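Lipoprotein signal peptidase (Staphylococcus aureus, PDB 6RYO) probably cleaves the signal peptide from prolipoproteins in the bacterial membrane, as an aspartic endopeptidase of the A8 family. Local coordinates at residues V39-F44 / I120-A125; V47-I52 / N157-S162; F90-T95 / D133-G138. One frame throughout, in Å; residues are numbered along the deposited sequence.

In the fold
Three of the four long helices are tied together by contacts 1 and 2, and contact 3 brings in the fourth. Contacts 1 and 2 both use helix 31-55, their centres 11 Å apart, and their segments alternate along the chain. Ser162 packs on Val41 and its OG probably hydrogen-bonds Leu122 O, so helices 31-55, 114-137 and 158-174 meet there. Contact 3, centred 16 Å from contact 2 and 17 Å from contact 1, pairs helices 87-108 and 114-137; its segments fall between those of contact 2 and alternate with those of contact 1. A Lys49–Asp133 salt bridge connects it to contact 2, which holds the probable catalytic Asp160; Arg134 of contact 3 lies nearby.

Contact 1: residues V39-F44 / I120-A125; sequences VFVVIF and ISLLFA. With OLC ((2R)-2,3-dihydroxypropyl (9Z)-octadec-9-enoate), chain E; OLC ((2R)-2,3-dihydroxypropyl (9Z)-octadec-9-enoate), chain F; OLC ((2R)-2,3-dihydroxypropyl (9Z)-octadec-9-enoate), chain C.
Apolar side-chain packing carries the contact, and it turns on the methyl group of Ala125. Val41 lays its CG1 branch against it, with Val41 CG1 3.7 Å from Ala125 CB; that branch stands anti to the backbone N (chi1 170°), which leaves CG2 beside the backbone N, where it meets Leu122 and lipid. Val42 adds a second, looser touch from the next position on helix 31-55, its CG2 lying 4.1 Å from Ala125 CB and, in van der Waals contact with the backbone, 3.9 Å from Ala125 O. The nearest pair of alpha carbons, Val42 CA and Ala125 CA, is 5.9 Å apart, and the segment axes approach to 9.3 Å at a crossing angle of -29°. A residue as small as alanine at the crossing is consistent with this spacing. Leu122 directs its CA–CB bond away from the other helix, yet its methyl returns, bringing Leu122 CD2 to 4.2 Å from Val41 CG2.

Monoolein acyl chains make up the second group. Val41 CG2 and Leu122 CD2, besides touching each other, both meet the chain C lipid, the latter 3.6 Å from its C10, at one end of the double bond. On another side, Val42 CG1 touches C9 of the chain E lipid, whose ester end lies over one face of the Phe124 ring, with C2 3.6 Å from Phe124 CE1. That ring in turn rests on Leu99 and Val103 of helix 87-108, while Leu122 reaches Ile165 and Leu169 of helix 158-174.

Since no directional polar bond joins these two segments, shape and the dispersion forces between methyl groups set the fit. Such chemistry suits two predicted transmembrane helices crossing at a small angle, with lipid chains completing the hydrophobic surface beside them.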
# COMPACT_ATOMS: atom_id res chain seq x y z
N VAL A 39 -4.41 0.48 11.16
CA VAL A 39 -4.93 -0.83 11.54
C VAL A 39 -5.98 -1.29 10.54
O VAL A 39 -5.92 -2.42 10.03
CB VAL A 39 -5.48 -0.79 12.97
CG1 VAL A 39 -6.36 -2.00 13.23
CG2 VAL A 39 -4.34 -0.74 13.98
N PHE A 40 -6.96 -0.43 10.24
CA PHE A 40 -8.03 -0.82 9.33
C PHE A 40 -7.53 -1.09 7.92
O PHE A 40 -8.06 -1.97 7.24
CB PHE A 40 -9.12 0.25 9.31
CG PHE A 40 -10.21 0.04 10.33
CD1 PHE A 40 -11.15 -0.96 10.15
CD2 PHE A 40 -10.30 0.85 11.45
CE1 PHE A 40 -12.16 -1.16 11.09
CE2 PHE A 40 -11.30 0.66 12.38
CZ PHE A 40 -12.23 -0.35 12.20
N VAL A 41 -6.51 -0.36 7.47
CA VAL A 41 -5.97 -0.59 6.13
C VAL A 41 -5.23 -1.92 6.07
O VAL A 41 -5.42 -2.70 5.13
CB VAL A 41 -5.05 0.58 5.71
CG1 VAL A 41 -4.31 0.24 4.43
CG2 VAL A 41 -5.87 1.85 5.52
N VAL A 42 -4.39 -2.20 7.06
CA VAL A 42 -3.61 -3.44 7.06
C VAL A 42 -4.53 -4.65 7.18
O VAL A 42 -4.32 -5.67 6.52
CB VAL A 42 -2.56 -3.41 8.18
CG1 VAL A 42 -1.91 -4.78 8.34
CG2 VAL A 42 -1.50 -2.36 7.88
N ILE A 43 -5.55 -4.55 8.04
CA ILE A 43 -6.49 -5.66 8.21
C ILE A 43 -7.15 -5.99 6.88
O ILE A 43 -7.15 -7.15 6.43
CB ILE A 43 -7.53 -5.32 9.29
CG1 ILE A 43 -6.88 -5.31 10.68
CG2 ILE A 43 -8.67 -6.33 9.26
CD1 ILE A 43 -6.38 -6.66 11.12
N PHE A 44 -7.71 -4.98 6.21
CA PHE A 44 -8.43 -5.23 4.96
C PHE A 44 -7.48 -5.63 3.83
O PHE A 44 -7.88 -6.38 2.94
CB PHE A 44 -9.24 -4.00 4.57
CG PHE A 44 -10.57 -3.91 5.25
CD1 PHE A 44 -11.60 -4.77 4.90
CD2 PHE A 44 -10.80 -2.97 6.24
CE1 PHE A 44 -12.83 -4.70 5.53
CE2 PHE A 44 -12.03 -2.89 6.87
CZ PHE A 44 -13.04 -3.76 6.51
N ILE A 120 0.51 10.20 6.08
CA ILE A 120 1.64 9.37 6.49
C ILE A 120 1.16 7.99 6.91
O ILE A 120 1.79 6.97 6.61
CB ILE A 120 2.43 10.07 7.62
CG1 ILE A 120 3.02 11.39 7.12
CG2 ILE A 120 3.52 9.17 8.15
CD1 ILE A 120 3.73 12.19 8.19
N SER A 121 0.02 7.93 7.61
CA SER A 121 -0.56 6.65 7.99
C SER A 121 -0.90 5.81 6.76
O SER A 121 -0.62 4.61 6.72
CB SER A 121 -1.80 6.86 8.85
OG SER A 121 -1.49 7.65 9.99
N LEU A 122 -1.53 6.44 5.76
CA LEU A 122 -1.82 5.73 4.52
C LEU A 122 -0.55 5.25 3.84
O LEU A 122 -0.51 4.15 3.27
CB LEU A 122 -2.62 6.63 3.58
CG LEU A 122 -4.03 6.99 4.05
CD1 LEU A 122 -4.74 7.85 3.02
CD2 LEU A 122 -4.83 5.72 4.34
N LEU A 123 0.51 6.07 3.88
CA LEU A 123 1.80 5.64 3.36
C LEU A 123 2.39 4.53 4.21
O LEU A 123 2.93 3.54 3.69
CB LEU A 123 2.76 6.82 3.28
CG LEU A 123 2.38 8.01 2.38
CD1 LEU A 123 3.37 9.15 2.56
CD2 LEU A 123 2.32 7.58 0.93
N PHE A 124 2.31 4.66 5.54
CA PHE A 124 2.87 3.65 6.43
C PHE A 124 2.13 2.33 6.29
O PHE A 124 2.76 1.27 6.18
CB PHE A 124 2.82 4.15 7.88
CG PHE A 124 3.63 3.30 8.84
CD1 PHE A 124 3.13 2.11 9.32
CD2 PHE A 124 4.88 3.72 9.26
CE1 PHE A 124 3.86 1.34 10.21
CE2 PHE A 124 5.62 2.96 10.14
CZ PHE A 124 5.11 1.76 10.62
N ALA A 125 0.79 2.37 6.30
CA ALA A 125 0.01 1.14 6.22
C ALA A 125 0.20 0.44 4.88
O ALA A 125 0.32 -0.79 4.83
CB ALA A 125 -1.47 1.44 6.46
C10 OLC E . -3.06 -6.11 12.55
C9 OLC E . -2.31 -5.08 12.20
C11 OLC E . -3.49 -6.28 14.00
C8 OLC E . -1.87 -4.06 13.25
C24 OLC E . 2.72 7.35 13.51
C12 OLC E . -4.31 -7.56 14.13
C7 OLC E . -0.72 -3.23 12.70
C6 OLC E . -1.28 -2.09 11.85
C5 OLC E . -0.29 -0.92 11.87
C4 OLC E . -0.16 -0.41 13.31
C3 OLC E . 1.09 0.46 13.43
C2 OLC E . 1.04 1.58 12.39
C21 OLC E . 2.58 5.00 12.70
C1 OLC E . 1.84 2.78 12.88
C22 OLC E . 1.88 6.36 12.70
O19 OLC E . 2.57 2.67 13.81
O25 OLC E . 2.71 6.96 14.86
O23 OLC E . 1.75 6.81 11.39
O20 OLC E . 1.71 4.02 12.23
C10 OLC F . -11.49 1.12 3.63
C9 OLC F . -11.24 1.81 4.72
C11 OLC F . -10.46 0.13 3.08
C8 OLC F . -9.91 1.64 5.45
C24 OLC F . -11.92 8.34 15.52
C12 OLC F . -11.15 -0.77 2.05
C7 OLC F . -9.77 2.67 6.58
C13 OLC F . -10.25 -1.96 1.72
C6 OLC F . -11.04 3.52 6.71
C14 OLC F . -11.11 -3.19 1.49
C5 OLC F . -10.91 4.46 7.90
C4 OLC F . -11.28 3.72 9.18
C3 OLC F . -11.90 4.71 10.16
C2 OLC F . -10.90 5.82 10.49
C21 OLC F . -11.18 8.30 13.13
C1 OLC F . -11.61 6.91 11.29
C22 OLC F . -12.28 8.75 14.09
O19 OLC F . -12.33 7.67 10.74
O25 OLC F . -12.04 9.44 16.37
O23 OLC F . -12.42 10.14 14.02
O20 OLC F . -11.43 7.00 12.68
C18 OLC C . -10.08 -0.68 -3.42
C10 OLC C . -7.50 4.68 2.14
C9 OLC C . -8.16 5.60 2.82
C17 OLC C . -8.99 0.34 -3.13
C11 OLC C . -7.58 3.21 2.55
C8 OLC C . -9.01 5.21 4.03
C24 OLC C . -12.19 14.89 10.29
C16 OLC C . -9.62 1.52 -2.38
C12 OLC C . -7.13 2.34 1.39
C7 OLC C . -10.04 6.31 4.32
C15 OLC C . -9.88 1.09 -0.93
C13 OLC C . -8.17 2.44 0.27
C6 OLC C . -9.33 7.56 4.84
C14 OLC C . -8.55 1.03 -0.18
C5 OLC C . -9.35 7.58 6.37
C4 OLC C . -10.56 8.37 6.87
C3 OLC C . -10.08 9.66 7.52
C2 OLC C . -10.76 9.83 8.88
C21 OLC C . -12.09 12.40 10.18
C1 OLC C . -10.26 11.11 9.55
C22 OLC C . -12.28 13.60 11.10
O19 OLC C . -9.25 11.62 9.17
O25 OLC C . -11.93 15.96 11.15
O23 OLC C . -13.53 13.52 11.73
O20 OLC C . -10.98 11.68 10.60

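Contact 2: residues V47-I52 / N157-S162; sequences VTKYII and NIADSS. With OLC ((2R)-2,3-dihydroxypropyl (9Z)-octadec-9-enoate), chain C; OLC ((2R)-2,3-dihydroxypropyl (9Z)-octadec-9-enoate), chain G; OLC ((2R)-2,3-dihydroxypropyl (9Z)-octadec-9-enoate), chain B.
The N-terminal turn of helix 158-174, which carries the probable catalytic Asp160, is met here by the side chains of Lys49 and Thr48 from helix 31-55. Lys49 reaches across with its chain extended beyond CG, and its last methylene makes the approach: Lys49 CE lies 3.3 Å from Asn157 ND2, the two side chains crossing at a slant. The ammonium group passes the amide and comes within 4.1 Å of Ala159 CB (from Lys49 NZ). Its strong partners are elsewhere, in salt bridges to Asp133 and Asp45 and a hydrogen bond to Asn130, while Asn157 ND2 is engaged by Val141 O and Thr48 OG1 by Phe44 O.

Asn157 is the N-cap of that helix and forms a capping box with Asp160. Asp160 N donates to Asn157 OD1 over 2.9 Å, nearly straight down the amide carbonyl, with an N-H...O angle of 159°. The return bond, Asn157 N to Asp160 OD2, is longer at 3.3 Å and more bent at 137°, and meets the carboxylate on its anti side but well out of its plane. A chi1 of 50° sets the Asn157 amide between its own N and carbonyl carbon, where OD1 can turn back to the helix end. Asn157 O takes two donors, Ser161 N and Ser161 OG, from opposite faces of its plane.

Beside the cap, Thr48 crosses Ile158 at about a right angle, with Thr48 OG1 3.7 Å from Ile158 CG1. Asn130 ND2 donates to Asp160 OD1, while Asp160 OD2 is hydrogen-bonded to a polar side chain of the bound peptide.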
# COMPACT_ATOMS: atom_id res chain seq x y z
N VAL A 47 -6.49 -9.36 4.80
CA VAL A 47 -7.63 -10.25 4.66
C VAL A 47 -7.94 -10.50 3.19
O VAL A 47 -8.03 -11.65 2.74
CB VAL A 47 -8.85 -9.70 5.41
CG1 VAL A 47 -10.12 -10.41 4.96
CG2 VAL A 47 -8.67 -9.86 6.92
N THR A 48 -8.08 -9.42 2.40
CA THR A 48 -8.40 -9.57 0.99
C THR A 48 -7.32 -10.36 0.25
O THR A 48 -7.64 -11.24 -0.57
CB THR A 48 -8.58 -8.19 0.34
OG1 THR A 48 -7.48 -7.35 0.70
CG2 THR A 48 -9.88 -7.56 0.79
N LYS A 49 -6.05 -10.06 0.52
CA LYS A 49 -4.96 -10.85 -0.04
C LYS A 49 -5.12 -12.33 0.29
O LYS A 49 -4.92 -13.19 -0.57
CB LYS A 49 -3.62 -10.34 0.49
CG LYS A 49 -3.06 -9.11 -0.21
CD LYS A 49 -1.86 -8.59 0.54
CE LYS A 49 -1.10 -7.54 -0.26
NZ LYS A 49 0.01 -6.94 0.53
N TYR A 50 -5.49 -12.63 1.54
CA TYR A 50 -5.61 -14.02 1.96
C TYR A 50 -6.83 -14.70 1.37
O TYR A 50 -6.79 -15.90 1.08
CB TYR A 50 -5.65 -14.10 3.49
CG TYR A 50 -5.82 -15.50 4.03
CD1 TYR A 50 -7.07 -15.96 4.43
CD2 TYR A 50 -4.74 -16.36 4.13
CE1 TYR A 50 -7.23 -17.24 4.92
CE2 TYR A 50 -4.89 -17.64 4.62
CZ TYR A 50 -6.13 -18.08 5.01
OH TYR A 50 -6.29 -19.36 5.50
N ILE A 51 -7.93 -13.96 1.19
CA ILE A 51 -9.13 -14.55 0.60
C ILE A 51 -8.84 -15.00 -0.83
O ILE A 51 -9.25 -16.09 -1.25
CB ILE A 51 -10.30 -13.56 0.65
CG1 ILE A 51 -10.59 -13.14 2.10
CG2 ILE A 51 -11.55 -14.17 0.03
CD1 ILE A 51 -10.76 -14.28 3.06
N ILE A 52 -8.11 -14.18 -1.59
CA ILE A 52 -7.77 -14.53 -2.97
C ILE A 52 -6.84 -15.73 -3.01
O ILE A 52 -6.94 -16.59 -3.90
CB ILE A 52 -7.16 -13.32 -3.69
CG1 ILE A 52 -8.08 -12.10 -3.57
CG2 ILE A 52 -6.89 -13.64 -5.15
CD1 ILE A 52 -9.50 -12.38 -4.00
N ASN A 157 -3.09 -4.14 -5.31
CA ASN A 157 -3.84 -4.58 -4.14
C ASN A 157 -4.18 -3.36 -3.28
O ASN A 157 -3.99 -2.21 -3.69
CB ASN A 157 -3.05 -5.64 -3.36
CG ASN A 157 -1.62 -5.20 -3.07
OD1 ASN A 157 -1.36 -4.04 -2.78
ND2 ASN A 157 -0.68 -6.14 -3.17
N ILE A 158 -4.71 -3.63 -2.08
CA ILE A 158 -5.10 -2.55 -1.18
C ILE A 158 -3.88 -1.79 -0.68
O ILE A 158 -3.90 -0.56 -0.57
CB ILE A 158 -5.94 -3.11 -0.02
CG1 ILE A 158 -7.18 -3.83 -0.55
CG2 ILE A 158 -6.34 -2.00 0.94
CD1 ILE A 158 -8.15 -2.92 -1.27
N ALA A 159 -2.80 -2.51 -0.35
CA ALA A 159 -1.58 -1.85 0.12
C ALA A 159 -1.04 -0.88 -0.92
O ALA A 159 -0.55 0.20 -0.58
CB ALA A 159 -0.53 -2.90 0.48
N ASP A 160 -1.12 -1.25 -2.20
CA ASP A 160 -0.74 -0.32 -3.26
C ASP A 160 -1.69 0.87 -3.32
O ASP A 160 -1.26 2.00 -3.57
CB ASP A 160 -0.70 -1.05 -4.61
CG ASP A 160 0.32 -2.16 -4.65
OD1 ASP A 160 1.39 -2.01 -4.03
OD2 ASP A 160 0.05 -3.20 -5.30
N SER A 161 -2.98 0.63 -3.08
CA SER A 161 -3.97 1.70 -3.14
C SER A 161 -3.75 2.72 -2.03
O SER A 161 -3.81 3.94 -2.27
CB SER A 161 -5.38 1.12 -3.06
OG SER A 161 -5.56 0.11 -4.03
N SER A 162 -3.51 2.25 -0.80
CA SER A 162 -3.27 3.17 0.31
C SER A 162 -2.03 4.02 0.07
O SER A 162 -2.01 5.21 0.39
CB SER A 162 -3.15 2.37 1.61
OG SER A 162 -2.84 3.22 2.70
C18 OLC C . -10.08 -0.68 -3.42
C10 OLC C . -7.50 4.68 2.14
C9 OLC C . -8.16 5.60 2.82
C17 OLC C . -8.99 0.34 -3.13
C11 OLC C . -7.58 3.21 2.55
C8 OLC C . -9.01 5.21 4.03
C24 OLC C . -12.19 14.89 10.29
C16 OLC C . -9.62 1.52 -2.38
C12 OLC C . -7.13 2.34 1.39
C7 OLC C . -10.04 6.31 4.32
C15 OLC C . -9.88 1.09 -0.93
C13 OLC C . -8.17 2.44 0.27
C6 OLC C . -9.33 7.56 4.84
C14 OLC C . -8.55 1.03 -0.18
C5 OLC C . -9.35 7.58 6.37
C4 OLC C . -10.56 8.37 6.87
C3 OLC C . -10.08 9.66 7.52
C2 OLC C . -10.76 9.83 8.88
C21 OLC C . -12.09 12.40 10.18
C1 OLC C . -10.26 11.11 9.55
C22 OLC C . -12.28 13.60 11.10
O19 OLC C . -9.25 11.62 9.17
O25 OLC C . -11.93 15.96 11.15
O23 OLC C . -13.53 13.52 11.73
O20 OLC C . -10.98 11.68 10.60
C10 OLC G . -11.60 -3.89 -3.81
C9 OLC G . -11.46 -4.99 -3.10
C11 OLC G . -12.36 -3.91 -5.14
C8 OLC G . -12.04 -6.32 -3.57
C24 OLC G . -14.24 -17.16 -6.67
C12 OLC G . -13.32 -2.71 -5.19
C7 OLC G . -12.04 -7.31 -2.41
C13 OLC G . -12.63 -1.53 -5.86
C6 OLC G . -12.20 -8.74 -2.92
C5 OLC G . -12.56 -9.65 -1.75
C4 OLC G . -12.26 -11.11 -2.09
C3 OLC G . -13.37 -11.69 -2.96
C2 OLC G . -13.03 -13.13 -3.32
C21 OLC G . -15.27 -15.24 -5.45
C1 OLC G . -14.28 -13.83 -3.86
C22 OLC G . -15.39 -16.73 -5.77
O19 OLC G . -15.35 -13.36 -3.64
O25 OLC G . -14.54 -18.39 -7.26
O23 OLC G . -15.35 -17.47 -4.58
O20 OLC G . -14.18 -15.01 -4.61
C10 OLC B . -8.49 2.95 -5.41
C9 OLC B . -7.40 3.69 -5.32
C11 OLC B . -9.19 2.78 -6.75
C8 OLC B . -6.84 4.37 -6.56
C24 OLC B . 1.63 -3.69 -9.20
C12 OLC B . -9.84 1.40 -6.81
C7 OLC B . -5.32 4.26 -6.58
C13 OLC B . -9.46 0.72 -8.12
C6 OLC B . -4.92 3.02 -7.38
C14 OLC B . -10.66 -0.09 -8.63
C5 OLC B . -3.40 2.94 -7.44
C4 OLC B . -2.96 1.64 -8.10
C3 OLC B . -1.49 1.39 -7.78
C2 OLC B . -0.85 0.58 -8.90
C21 OLC B . 2.37 -1.33 -8.78
C1 OLC B . 0.50 0.04 -8.44
C22 OLC B . 2.56 -2.79 -8.38
O19 OLC B . 1.11 0.61 -7.59
O25 OLC B . 2.30 -4.88 -9.51
O23 OLC B . 3.88 -3.17 -8.61
O20 OLC B . 1.01 -1.12 -9.02

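Contact 3: residues F90-T95 / D133-G138; sequences FFFIIT and DRVLTG
The Phe91 ring is approached obliquely by the guanidinium end of Arg134: Phe91 CD2 is 3.8 Å from Arg134 NE and 4.1 Å from Arg134 CD. The planes of ring and guanidinium stand 65° apart and the side chains cross at about a right angle, so the groups do not lie flat on one another. At the Phe92 ring the neighbour is at the edge, near the ring plane, where Val135 CG2 comes to 4.4 Å from Phe92 CD1, a loose apolar touch on the exposed side.

Arg134 gets there by an extended chain from CG to NE, after which chi4 of 95° turns the guanidinium plane across that line. This places NH1 toward helix 87-108, where a water bridges the two segments. The water accepts from Arg134 NH1 over 3.0 Å and donates to Thr95 OG1 over 2.8 Å. The threonine hydroxyl gives its own proton to Phe91 O, 2.8 Å from Thr95 OG1, so it donates to the carbonyl and accepts from the water. Phe91 O also receives the helical bond from Thr95 N, the two donors arriving from opposite faces of the carbonyl plane.

The bound peptide packs against Phe91, Thr95 and Arg134, and its backbone takes a weak hydrogen bond from Arg134 NH2. The arginine side chain lies about 6 Å from that of Asp160 and so lines the region beside this probable catalytic residue. The ring packing and the water bridge are consistent with Arg134 being positioned beside the bound peptide.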
# COMPACT_ATOMS: atom_id res chain seq x y z
N PHE A 90 17.07 -6.15 -0.86
CA PHE A 90 17.10 -4.72 -1.14
C PHE A 90 15.74 -4.08 -0.88
O PHE A 90 15.66 -3.00 -0.30
CB PHE A 90 17.56 -4.48 -2.58
CG PHE A 90 19.04 -4.68 -2.79
CD1 PHE A 90 19.95 -4.32 -1.80
CD2 PHE A 90 19.53 -5.24 -3.96
CE1 PHE A 90 21.31 -4.50 -1.99
CE2 PHE A 90 20.88 -5.43 -4.15
CZ PHE A 90 21.78 -5.06 -3.16
N PHE A 91 14.65 -4.75 -1.29
CA PHE A 91 13.32 -4.28 -0.91
C PHE A 91 13.17 -4.26 0.60
O PHE A 91 12.50 -3.38 1.16
CB PHE A 91 12.24 -5.17 -1.54
CG PHE A 91 12.24 -5.18 -3.05
CD1 PHE A 91 12.91 -4.22 -3.78
CD2 PHE A 91 11.55 -6.17 -3.73
CE1 PHE A 91 12.90 -4.24 -5.16
CE2 PHE A 91 11.53 -6.20 -5.11
CZ PHE A 91 12.21 -5.23 -5.83
N PHE A 92 13.78 -5.24 1.28
CA PHE A 92 13.72 -5.30 2.74
C PHE A 92 14.39 -4.09 3.37
O PHE A 92 13.82 -3.44 4.25
CB PHE A 92 14.39 -6.60 3.20
CG PHE A 92 14.43 -6.79 4.69
CD1 PHE A 92 13.32 -7.27 5.37
CD2 PHE A 92 15.59 -6.54 5.40
CE1 PHE A 92 13.36 -7.47 6.74
CE2 PHE A 92 15.64 -6.73 6.76
CZ PHE A 92 14.52 -7.20 7.43
N ILE A 93 15.61 -3.77 2.92
CA ILE A 93 16.32 -2.61 3.46
C ILE A 93 15.59 -1.32 3.10
O ILE A 93 15.49 -0.40 3.92
CB ILE A 93 17.78 -2.61 2.95
CG1 ILE A 93 18.48 -3.91 3.34
CG2 ILE A 93 18.53 -1.41 3.50
CD1 ILE A 93 19.76 -4.17 2.57
N ILE A 94 15.07 -1.24 1.88
CA ILE A 94 14.39 -0.02 1.43
C ILE A 94 13.13 0.22 2.26
O ILE A 94 12.90 1.33 2.77
CB ILE A 94 14.07 -0.10 -0.07
CG1 ILE A 94 15.34 0.05 -0.91
CG2 ILE A 94 13.03 0.95 -0.45
CD1 ILE A 94 15.13 -0.27 -2.37
N THR A 95 12.30 -0.81 2.42
CA THR A 95 11.03 -0.65 3.13
C THR A 95 11.25 -0.21 4.57
O THR A 95 10.55 0.67 5.08
CB THR A 95 10.24 -1.95 3.08
OG1 THR A 95 9.94 -2.28 1.72
CG2 THR A 95 8.93 -1.80 3.85
N ASP A 133 3.85 -9.42 3.20
CA ASP A 133 3.82 -10.40 2.13
C ASP A 133 5.22 -10.87 1.76
O ASP A 133 5.46 -12.06 1.57
CB ASP A 133 3.10 -9.82 0.91
CG ASP A 133 1.60 -9.76 1.09
OD1 ASP A 133 1.13 -9.16 2.08
OD2 ASP A 133 0.87 -10.31 0.23
N ARG A 134 6.17 -9.93 1.65
CA ARG A 134 7.51 -10.30 1.21
C ARG A 134 8.28 -11.03 2.30
O ARG A 134 9.05 -11.95 2.01
CB ARG A 134 8.28 -9.05 0.76
CG ARG A 134 7.71 -8.37 -0.47
CD ARG A 134 8.67 -7.32 -1.00
NE ARG A 134 8.12 -6.59 -2.14
CZ ARG A 134 7.48 -5.44 -2.05
NH1 ARG A 134 7.31 -4.86 -0.87
NH2 ARG A 134 7.00 -4.85 -3.14
N VAL A 135 8.09 -10.63 3.56
CA VAL A 135 8.80 -11.28 4.66
C VAL A 135 8.35 -12.73 4.80
O VAL A 135 9.17 -13.64 4.96
CB VAL A 135 8.60 -10.50 5.97
CG1 VAL A 135 9.08 -11.31 7.16
CG2 VAL A 135 9.34 -9.18 5.90
N LEU A 136 7.04 -12.96 4.73
CA LEU A 136 6.52 -14.31 4.92
C LEU A 136 6.77 -15.18 3.69
O LEU A 136 7.37 -16.26 3.80
CB LEU A 136 5.02 -14.25 5.24
CG LEU A 136 4.61 -13.52 6.52
CD1 LEU A 136 3.10 -13.61 6.74
CD2 LEU A 136 5.38 -14.05 7.72
N THR A 137 6.34 -14.72 2.52
CA THR A 137 6.31 -15.57 1.33
C THR A 137 7.35 -15.21 0.28
O THR A 137 7.56 -16.00 -0.64
CB THR A 137 4.92 -15.52 0.69
OG1 THR A 137 4.69 -14.20 0.16
CG2 THR A 137 3.85 -15.81 1.73
N GLY A 138 8.00 -14.05 0.39
CA GLY A 138 8.88 -13.63 -0.68
C GLY A 138 8.17 -13.14 -1.92
O GLY A 138 8.81 -12.96 -2.96
O HOH W 1 9.32 -4.99 1.32